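PDB 4RK0: LacI family sugar-binding transcriptional regulator from Enterococcus faecalis V583, which probably represses transcription by binding DNA in response to a sugar, and is seen here with ribose in its ligand pocket. Local coordinates for residues 58-63 and 76-81. Numbering follows the deposited sequence.
Sequences ELIRRS and NQTINE
I60 and T78 meet methyl to methyl, CG2 of I60 lying 3.5 Å from CG2 of T78, where the turn that follows helix 54-59 packs against helix 76-86 in a domain of the periplasmic-binding-protein-like (type I) fold. Helix 54-59 leads through this type I turn, L59 to R62, into strand 66-69, and helix 76-86 follows that strand, so the contact ties the connection into the strand to the helix that leaves it. The backbones stay apart, with 8.1 Å between the CA atoms of I60 and I79. T78 offers its methyl because CG2 stands anti to the backbone N, while OG1 is turned away beside that N. Nearer the solvent, a salt bridge runs from R61 NH1 to E81 OE2 at 3.2 Å, the guanidinium and carboxylate planes being 70° apart; this is a single oblique contact rather than a two-pronged, coplanar pairing. R61 reaches it through a side chain extended from CG to NE, and its NH2 hydrogen-bonds to T57 O, in the helix just before the segment. I60 also packs on F67 and I69 of the strand and on T82 and L83 of helix 76-86, which places it in the buried layer between helices and sheet. L59 and R62, which do not touch 76-81, pack on I39 of the second subunit. The turn itself is closed by R62 N to L59 O at 2.9 Å, and R62 NE donates to E58 O at 3.1 Å from above the carbonyl plane.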
loop_
_atom_site.group_PDB
_atom_site.type_symbol
_atom_site.label_atom_id
_atom_site.label_comp_id
_atom_site.label_asym_id
_atom_site.label_seq_id
_atom_site.Cartn_x
_atom_site.Cartn_y
_atom_site.Cartn_z
ATOM N N GLU A 58 -14.994 7.385 -18.865
ATOM C CA GLU A 58 -14.476 8.638 -19.397
ATOM C C GLU A 58 -12.950 8.618 -19.517
ATOM O O GLU A 58 -12.371 9.227 -20.417
ATOM C CB GLU A 58 -14.911 9.802 -18.516
ATOM C CG GLU A 58 -15.185 11.093 -19.266
ATOM C CD GLU A 58 -16.332 11.873 -18.653
ATOM O OE1 GLU A 58 -16.421 11.924 -17.407
ATOM O OE2 GLU A 58 -17.146 12.432 -19.417
ATOM N N LEU A 59 -12.291 7.909 -18.611
ATOM C CA LEU A 59 -10.842 7.825 -18.670
ATOM C C LEU A 59 -10.399 6.990 -19.862
ATOM O O LEU A 59 -9.506 7.397 -20.634
ATOM C CB LEU A 59 -10.272 7.307 -17.363
ATOM C CG LEU A 59 -8.735 7.259 -17.343
ATOM C CD1 LEU A 59 -8.131 8.634 -17.111
ATOM C CD2 LEU A 59 -8.293 6.318 -16.260
ATOM N N ILE A 60 -11.026 5.839 -20.055
ATOM C CA ILE A 60 -10.649 4.974 -21.161
ATOM C C ILE A 60 -10.823 5.685 -22.521
ATOM O O ILE A 60 -10.263 5.233 -23.499
ATOM C CB ILE A 60 -11.377 3.597 -21.101
ATOM C CG1 ILE A 60 -10.604 2.503 -21.838
ATOM C CG2 ILE A 60 -12.815 3.646 -21.639
ATOM C CD1 ILE A 60 -9.492 1.904 -21.024
ATOM N N ARG A 61 -11.540 6.818 -22.571
ATOM C CA ARG A 61 -11.727 7.562 -23.825
ATOM C C ARG A 61 -10.751 8.751 -24.014
ATOM O O ARG A 61 -10.883 9.495 -24.982
ATOM C CB ARG A 61 -13.170 8.076 -23.914
ATOM C CG ARG A 61 -14.200 6.990 -24.076
ATOM C CD ARG A 61 -15.616 7.528 -23.916
ATOM N NE ARG A 61 -16.593 6.604 -24.500
ATOM C CZ ARG A 61 -16.992 5.458 -23.950
ATOM N NH1 ARG A 61 -17.884 4.707 -24.590
ATOM N NH2 ARG A 61 -16.511 5.051 -22.772
ATOM N N ARG A 62 -9.824 8.955 -23.083
ATOM C CA ARG A 62 -8.813 9.999 -23.223
ATOM C C ARG A 62 -7.805 9.559 -24.259
ATOM O O ARG A 62 -7.576 8.350 -24.436
ATOM C CB ARG A 62 -8.031 10.222 -21.934
ATOM C CG ARG A 62 -8.852 10.519 -20.701
ATOM C CD ARG A 62 -9.889 11.612 -20.869
ATOM N NE ARG A 62 -10.619 11.681 -19.609
ATOM C CZ ARG A 62 -10.519 12.648 -18.700
ATOM N NH1 ARG A 62 -11.210 12.544 -17.584
ATOM N NH2 ARG A 62 -9.752 13.718 -18.896
ATOM N N SER A 63 -7.165 10.537 -24.895
ATOM C CA SER A 63 -6.166 10.250 -25.926
ATOM C C SER A 63 -4.747 10.166 -25.324
ATOM O O SER A 63 -3.931 11.089 -25.430
ATOM C CB SER A 63 -6.259 11.276 -27.061
ATOM O OG SER A 63 -6.044 10.641 -28.310
ATOM N N ASN A 76 -14.537 -5.765 -22.657
ATOM C CA ASN A 76 -14.081 -6.058 -24.012
ATOM C C ASN A 76 -14.817 -5.223 -25.049
ATOM O O ASN A 76 -14.194 -4.744 -25.987
ATOM C CB ASN A 76 -14.207 -7.556 -24.318
ATOM C CG ASN A 76 -13.229 -8.402 -23.515
ATOM O OD1 ASN A 76 -12.213 -7.897 -23.039
ATOM N ND2 ASN A 76 -13.531 -9.690 -23.355
ATOM N N GLN A 77 -16.117 -5.004 -24.861
ATOM C CA GLN A 77 -16.882 -4.138 -25.759
ATOM C C GLN A 77 -16.339 -2.719 -25.692
ATOM O O GLN A 77 -16.078 -2.105 -26.708
ATOM C CB GLN A 77 -18.370 -4.154 -25.404
ATOM C CG GLN A 77 -19.216 -3.161 -26.192
ATOM C CD GLN A 77 -20.679 -3.550 -26.220
ATOM O OE1 GLN A 77 -21.021 -4.691 -26.536
ATOM N NE2 GLN A 77 -21.553 -2.602 -25.894
ATOM N N THR A 78 -16.153 -2.197 -24.481
ATOM C CA THR A 78 -15.581 -0.848 -24.346
ATOM C C THR A 78 -14.218 -0.740 -25.030
ATOM O O THR A 78 -13.899 0.269 -25.652
ATOM C CB THR A 78 -15.426 -0.436 -22.871
ATOM O OG1 THR A 78 -16.724 -0.306 -22.285
ATOM C CG2 THR A 78 -14.688 0.896 -22.738
ATOM N N ILE A 79 -13.403 -1.777 -24.886
ATOM C CA ILE A 79 -12.054 -1.739 -25.425
ATOM C C ILE A 79 -12.093 -1.654 -26.967
ATOM O O ILE A 79 -11.400 -0.832 -27.585
ATOM C CB ILE A 79 -11.251 -2.957 -24.920
ATOM C CG1 ILE A 79 -10.811 -2.697 -23.469
ATOM C CG2 ILE A 79 -10.045 -3.231 -25.807
ATOM C CD1 ILE A 79 -10.239 -3.915 -22.769
ATOM N N ASN A 80 -12.929 -2.486 -27.568
ATOM C CA ASN A 80 -13.118 -2.481 -29.018
ATOM C C ASN A 80 -13.574 -1.135 -29.578
ATOM O O ASN A 80 -13.001 -0.647 -30.549
ATOM C CB ASN A 80 -14.103 -3.577 -29.414
ATOM C CG ASN A 80 -13.623 -4.960 -29.019
ATOM O OD1 ASN A 80 -12.487 -5.146 -28.561
ATOM N ND2 ASN A 80 -14.494 -5.939 -29.176
ATOM N N GLU A 81 -14.568 -0.521 -28.949
ATOM C CA GLU A 81 -15.116 0.741 -29.428
ATOM C C GLU A 81 -14.261 1.985 -29.146
ATOM O O GLU A 81 -14.457 3.023 -29.777
ATOM C CB GLU A 81 -16.552 0.929 -28.909
ATOM C CG GLU A 81 -16.681 1.352 -27.455
ATOM C CD GLU A 81 -18.104 1.241 -26.921
ATOM O OE1 GLU A 81 -18.952 0.578 -27.563
ATOM O OE2 GLU A 81 -18.375 1.818 -25.843
#